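Local coordinates for uncharacterized protein (Pseudomonas aeruginosa, PDB 4O5P) that is a type VI secretion phospholipase effector of the Tle1 family, probably hydrolysing membrane phospholipids of target cells with an alpha/beta-hydrolase catalytic domain, at residues A[238-251]-A[299-311]. Sequence-based numbering, arbitrary orientation.
Sequences RGAAEARAFANWLQ and MDWADDTMRLPDE
W301 packs the benzo part of its indole against A241 and A245 of helix 238-251: CE3 sits 3.6 Å from A245 CB, and CH2 is equally close to A241 CB, with A241 O at the ring edge. W249 comes in at about a right angle, meeting W301 CB with the edge of its own ring, while the bent chain of selenomethionine M306 brings SE to 3.9 Å from A241 CB. This is the tight, buried end.

Farther along the helix, polar side chains take over. R244 grips M306 O side-on through NE and NH2, both 2.9 Å away, and also reaches the carbonyls of D347 and S348. Partly exposed N248 spends its ND2 on two carbonyls, R307 O at 2.8 Å and almost straight (177°), T305 O more bent. The looser side lies at Q251 and partly exposed D310: Q251 NE2 donates to D310 O (3.1 Å), and a water links Q251 OE1 to D310 N.

The helix begins within a probable GxSxG nucleophile elbow of the alpha/beta-hydrolase fold. Its side chains donate to the carbonyls of T305, M306, R307 and D310, consistent with side-chain amides and a guanidinium taking the place of backbone pairing for this irregular loop.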
# COMPACT_ATOMS: atom_id res chain seq x y z
N ARG A 238 0.65 -0.29 -0.43
CA ARG A 238 0.68 -0.68 -1.82
C ARG A 238 1.13 -2.12 -1.97
O ARG A 238 0.87 -2.75 -2.99
CB ARG A 238 1.51 0.30 -2.66
CG ARG A 238 0.76 1.59 -2.84
CD ARG A 238 1.60 2.73 -3.33
NE ARG A 238 0.75 3.88 -3.60
CZ ARG A 238 0.57 4.90 -2.77
NH1 ARG A 238 1.17 4.92 -1.58
NH2 ARG A 238 -0.22 5.90 -3.13
N GLY A 239 1.75 -2.66 -0.93
CA GLY A 239 2.21 -4.04 -0.99
C GLY A 239 1.02 -4.96 -0.71
O GLY A 239 0.99 -6.10 -1.16
N ALA A 240 0.04 -4.45 0.02
CA ALA A 240 -1.22 -5.16 0.19
C ALA A 240 -2.02 -5.13 -1.11
O ALA A 240 -2.62 -6.13 -1.52
CB ALA A 240 -2.04 -4.56 1.34
N ALA A 241 -2.01 -3.98 -1.78
CA ALA A 241 -2.59 -3.90 -3.12
C ALA A 241 -1.94 -4.91 -4.06
O ALA A 241 -2.63 -5.62 -4.82
CB ALA A 241 -2.46 -2.49 -3.69
N GLU A 242 -0.60 -4.97 -4.01
CA GLU A 242 0.16 -5.91 -4.81
C GLU A 242 -0.20 -7.34 -4.47
O GLU A 242 -0.29 -8.17 -5.35
CB GLU A 242 1.66 -5.71 -4.62
CG GLU A 242 2.23 -4.46 -5.30
CD GLU A 242 3.44 -3.97 -4.55
OE1 GLU A 242 4.18 -4.84 -4.02
OE2 GLU A 242 3.66 -2.74 -4.46
N ALA A 243 -0.39 -7.64 -3.19
CA ALA A 243 -0.76 -9.01 -2.80
C ALA A 243 -2.11 -9.39 -3.38
O ALA A 243 -2.31 -10.53 -3.82
CB ALA A 243 -0.78 -9.15 -1.31
N ARG A 244 -3.04 -8.45 -3.37
CA ARG A 244 -4.38 -8.74 -3.87
C ARG A 244 -4.38 -8.96 -5.38
O ARG A 244 -4.99 -9.92 -5.90
CB ARG A 244 -5.33 -7.63 -3.43
CG ARG A 244 -5.47 -7.64 -1.90
CD ARG A 244 -6.12 -6.37 -1.32
NE ARG A 244 -7.54 -6.24 -1.63
CZ ARG A 244 -8.36 -5.42 -0.98
NH1 ARG A 244 -7.88 -4.70 0.03
NH2 ARG A 244 -9.64 -5.31 -1.32
N ALA A 245 -3.67 -8.08 -6.10
CA ALA A 245 -3.51 -8.29 -7.53
C ALA A 245 -2.79 -9.61 -7.81
O ALA A 245 -3.18 -10.36 -8.69
CB ALA A 245 -2.78 -7.10 -8.17
N PHE A 246 -1.73 -9.89 -7.05
CA PHE A 246 -1.01 -11.17 -7.12
C PHE A 246 -1.96 -12.36 -7.00
O PHE A 246 -1.95 -13.27 -7.83
CB PHE A 246 0.06 -11.20 -6.02
CG PHE A 246 0.70 -12.55 -5.80
CD1 PHE A 246 0.15 -13.46 -4.88
CD2 PHE A 246 1.87 -12.90 -6.46
CE1 PHE A 246 0.74 -14.69 -4.66
CE2 PHE A 246 2.47 -14.13 -6.24
CZ PHE A 246 1.91 -15.03 -5.34
N ALA A 247 -2.80 -12.36 -5.97
CA ALA A 247 -3.76 -13.44 -5.76
C ALA A 247 -4.67 -13.62 -6.98
O ALA A 247 -4.86 -14.76 -7.45
CB ALA A 247 -4.59 -13.18 -4.51
N ASN A 248 -5.21 -12.52 -7.51
CA ASN A 248 -6.02 -12.62 -8.74
C ASN A 248 -5.28 -13.09 -10.00
O ASN A 248 -5.78 -13.96 -10.74
CB ASN A 248 -6.75 -11.30 -9.02
CG ASN A 248 -7.99 -11.14 -8.15
OD1 ASN A 248 -8.82 -12.05 -8.06
ND2 ASN A 248 -8.10 -10.00 -7.47
N TRP A 249 -4.12 -12.52 -10.29
CA TRP A 249 -3.31 -12.97 -11.43
C TRP A 249 -2.88 -14.44 -11.29
O TRP A 249 -2.76 -15.18 -12.28
CB TRP A 249 -2.08 -12.06 -11.61
CG TRP A 249 -2.44 -10.63 -11.93
CD1 TRP A 249 -3.70 -10.09 -12.05
CD2 TRP A 249 -1.53 -9.54 -12.18
NE1 TRP A 249 -3.62 -8.75 -12.35
CE2 TRP A 249 -2.30 -8.39 -12.43
CE3 TRP A 249 -0.13 -9.44 -12.22
CZ2 TRP A 249 -1.73 -7.14 -12.72
CZ3 TRP A 249 0.44 -8.20 -12.51
CH2 TRP A 249 -0.36 -7.07 -12.75
N LEU A 250 -2.68 -14.88 -10.06
CA LEU A 250 -2.28 -16.26 -9.83
C LEU A 250 -3.48 -17.16 -10.10
O LEU A 250 -3.35 -18.22 -10.74
CB LEU A 250 -1.75 -16.43 -8.41
CG LEU A 250 -1.35 -17.85 -8.02
CD1 LEU A 250 -0.26 -18.39 -8.96
CD2 LEU A 250 -0.87 -17.86 -6.58
N GLN A 251 -4.65 -16.73 -9.63
CA GLN A 251 -5.85 -17.51 -9.85
C GLN A 251 -6.14 -17.66 -11.34
O GLN A 251 -6.44 -18.76 -11.81
CB GLN A 251 -7.06 -16.88 -9.17
CG GLN A 251 -8.29 -17.75 -9.24
CD GLN A 251 -9.53 -17.06 -8.72
OE1 GLN A 251 -9.65 -15.83 -8.78
NE2 GLN A 251 -10.47 -17.86 -8.22
N MSE A 299 -3.81 2.73 -9.22
CA MSE A 299 -2.83 2.34 -10.23
C MSE A 299 -3.54 1.42 -11.23
O MSE A 299 -4.48 0.69 -10.87
CB MSE A 299 -1.65 1.61 -9.58
CG MSE A 299 -0.71 2.54 -8.84
SE MSE A 299 0.58 1.62 -7.68
CE MSE A 299 1.67 3.17 -7.22
N ASP A 300 -3.10 1.46 -12.49
CA ASP A 300 -3.82 0.75 -13.55
C ASP A 300 -3.98 -0.76 -13.27
O ASP A 300 -5.06 -1.33 -13.52
CB ASP A 300 -3.20 1.03 -14.94
CG ASP A 300 -1.71 0.74 -15.01
OD1 ASP A 300 -1.17 0.04 -14.13
OD2 ASP A 300 -1.06 1.21 -15.97
N TRP A 301 -2.96 -1.39 -12.71
CA TRP A 301 -3.04 -2.84 -12.50
C TRP A 301 -4.04 -3.22 -11.41
O TRP A 301 -4.48 -4.38 -11.33
CB TRP A 301 -1.66 -3.43 -12.20
CG TRP A 301 -0.91 -2.73 -11.11
CD1 TRP A 301 0.08 -1.81 -11.27
CD2 TRP A 301 -1.08 -2.90 -9.70
NE1 TRP A 301 0.54 -1.40 -10.05
CE2 TRP A 301 -0.16 -2.05 -9.07
CE3 TRP A 301 -1.93 -3.68 -8.91
CZ2 TRP A 301 -0.06 -1.95 -7.68
CZ3 TRP A 301 -1.84 -3.59 -7.53
CH2 TRP A 301 -0.90 -2.73 -6.93
N ALA A 302 -4.39 -2.23 -10.59
CA ALA A 302 -5.24 -2.43 -9.42
C ALA A 302 -6.73 -2.37 -9.73
O ALA A 302 -7.55 -2.87 -8.94
CB ALA A 302 -4.91 -1.39 -8.33
N ASP A 303 -7.09 -1.74 -10.85
CA ASP A 303 -8.48 -1.69 -11.30
C ASP A 303 -9.03 -3.10 -11.43
O ASP A 303 -8.40 -3.95 -12.07
CB ASP A 303 -8.58 -0.97 -12.64
CG ASP A 303 -8.26 0.49 -12.53
OD1 ASP A 303 -8.84 1.17 -11.65
OD2 ASP A 303 -7.41 0.98 -13.30
N ASP A 304 -10.17 -3.35 -10.80
CA ASP A 304 -10.82 -4.66 -10.83
C ASP A 304 -9.98 -5.83 -10.32
O ASP A 304 -10.33 -6.99 -10.51
CB ASP A 304 -11.39 -4.96 -12.21
CG ASP A 304 -12.42 -3.94 -12.66
OD1 ASP A 304 -12.91 -3.16 -11.80
OD2 ASP A 304 -12.75 -3.92 -13.86
N THR A 305 -8.87 -5.53 -9.65
CA THR A 305 -8.03 -6.58 -9.07
C THR A 305 -7.89 -6.49 -7.54
O THR A 305 -7.17 -7.26 -6.92
CB THR A 305 -6.65 -6.64 -9.76
OG1 THR A 305 -6.00 -5.37 -9.67
CG2 THR A 305 -6.81 -7.01 -11.24
N MSE A 306 -8.59 -5.54 -6.93
CA MSE A 306 -8.57 -5.46 -5.47
C MSE A 306 -9.57 -6.43 -4.87
O MSE A 306 -9.41 -6.89 -3.73
CB MSE A 306 -8.87 -4.04 -5.01
CG MSE A 306 -7.78 -3.03 -5.41
SE MSE A 306 -6.07 -3.56 -4.63
CE MSE A 306 -5.30 -4.41 -6.20
N ARG A 307 -10.63 -6.69 -5.62
CA ARG A 307 -11.67 -7.63 -5.22
C ARG A 307 -11.02 -8.98 -4.92
O ARG A 307 -10.31 -9.52 -5.77
CB ARG A 307 -12.65 -7.78 -6.37
CG ARG A 307 -13.91 -8.50 -6.04
CD ARG A 307 -14.63 -8.94 -7.32
NE ARG A 307 -15.63 -9.93 -6.97
CZ ARG A 307 -16.85 -9.62 -6.54
NH1 ARG A 307 -17.22 -8.33 -6.46
NH2 ARG A 307 -17.70 -10.58 -6.21
N LEU A 308 -11.25 -9.53 -3.73
CA LEU A 308 -10.59 -10.79 -3.38
C LEU A 308 -11.07 -11.90 -4.34
O LEU A 308 -12.16 -11.78 -4.91
CB LEU A 308 -10.85 -11.17 -1.92
CG LEU A 308 -10.30 -10.35 -0.75
CD1 LEU A 308 -10.71 -11.01 0.54
CD2 LEU A 308 -8.79 -10.21 -0.76
N PRO A 309 -10.24 -12.94 -4.56
CA PRO A 309 -10.65 -14.01 -5.48
C PRO A 309 -11.97 -14.66 -5.08
O PRO A 309 -12.18 -14.96 -3.89
CB PRO A 309 -9.51 -15.03 -5.36
CG PRO A 309 -8.31 -14.21 -5.07
CD PRO A 309 -8.83 -13.07 -4.17
N ASP A 310 -12.85 -14.86 -6.05
CA ASP A 310 -14.11 -15.55 -5.81
C ASP A 310 -13.96 -17.03 -6.16
O ASP A 310 -13.39 -17.39 -7.20
CB ASP A 310 -15.25 -14.94 -6.62
CG ASP A 310 -16.04 -13.92 -5.83
OD1 ASP A 310 -16.20 -14.11 -4.60
OD2 ASP A 310 -16.51 -12.94 -6.42
N GLU A 311 -14.45 -17.88 -5.27
CA GLU A 311 -14.41 -19.31 -5.47
C GLU A 311 -15.52 -19.71 -6.44
O GLU A 311 -16.56 -19.04 -6.51
CB GLU A 311 -14.56 -20.04 -4.14
CG GLU A 311 -13.52 -19.65 -3.08
CD GLU A 311 -12.07 -19.86 -3.54
OE1 GLU A 311 -11.83 -20.70 -4.44
OE2 GLU A 311 -11.17 -19.19 -2.99
O HOH W 1 -4.52 -6.02 -13.61
O HOH W 2 -12.11 -14.43 -8.80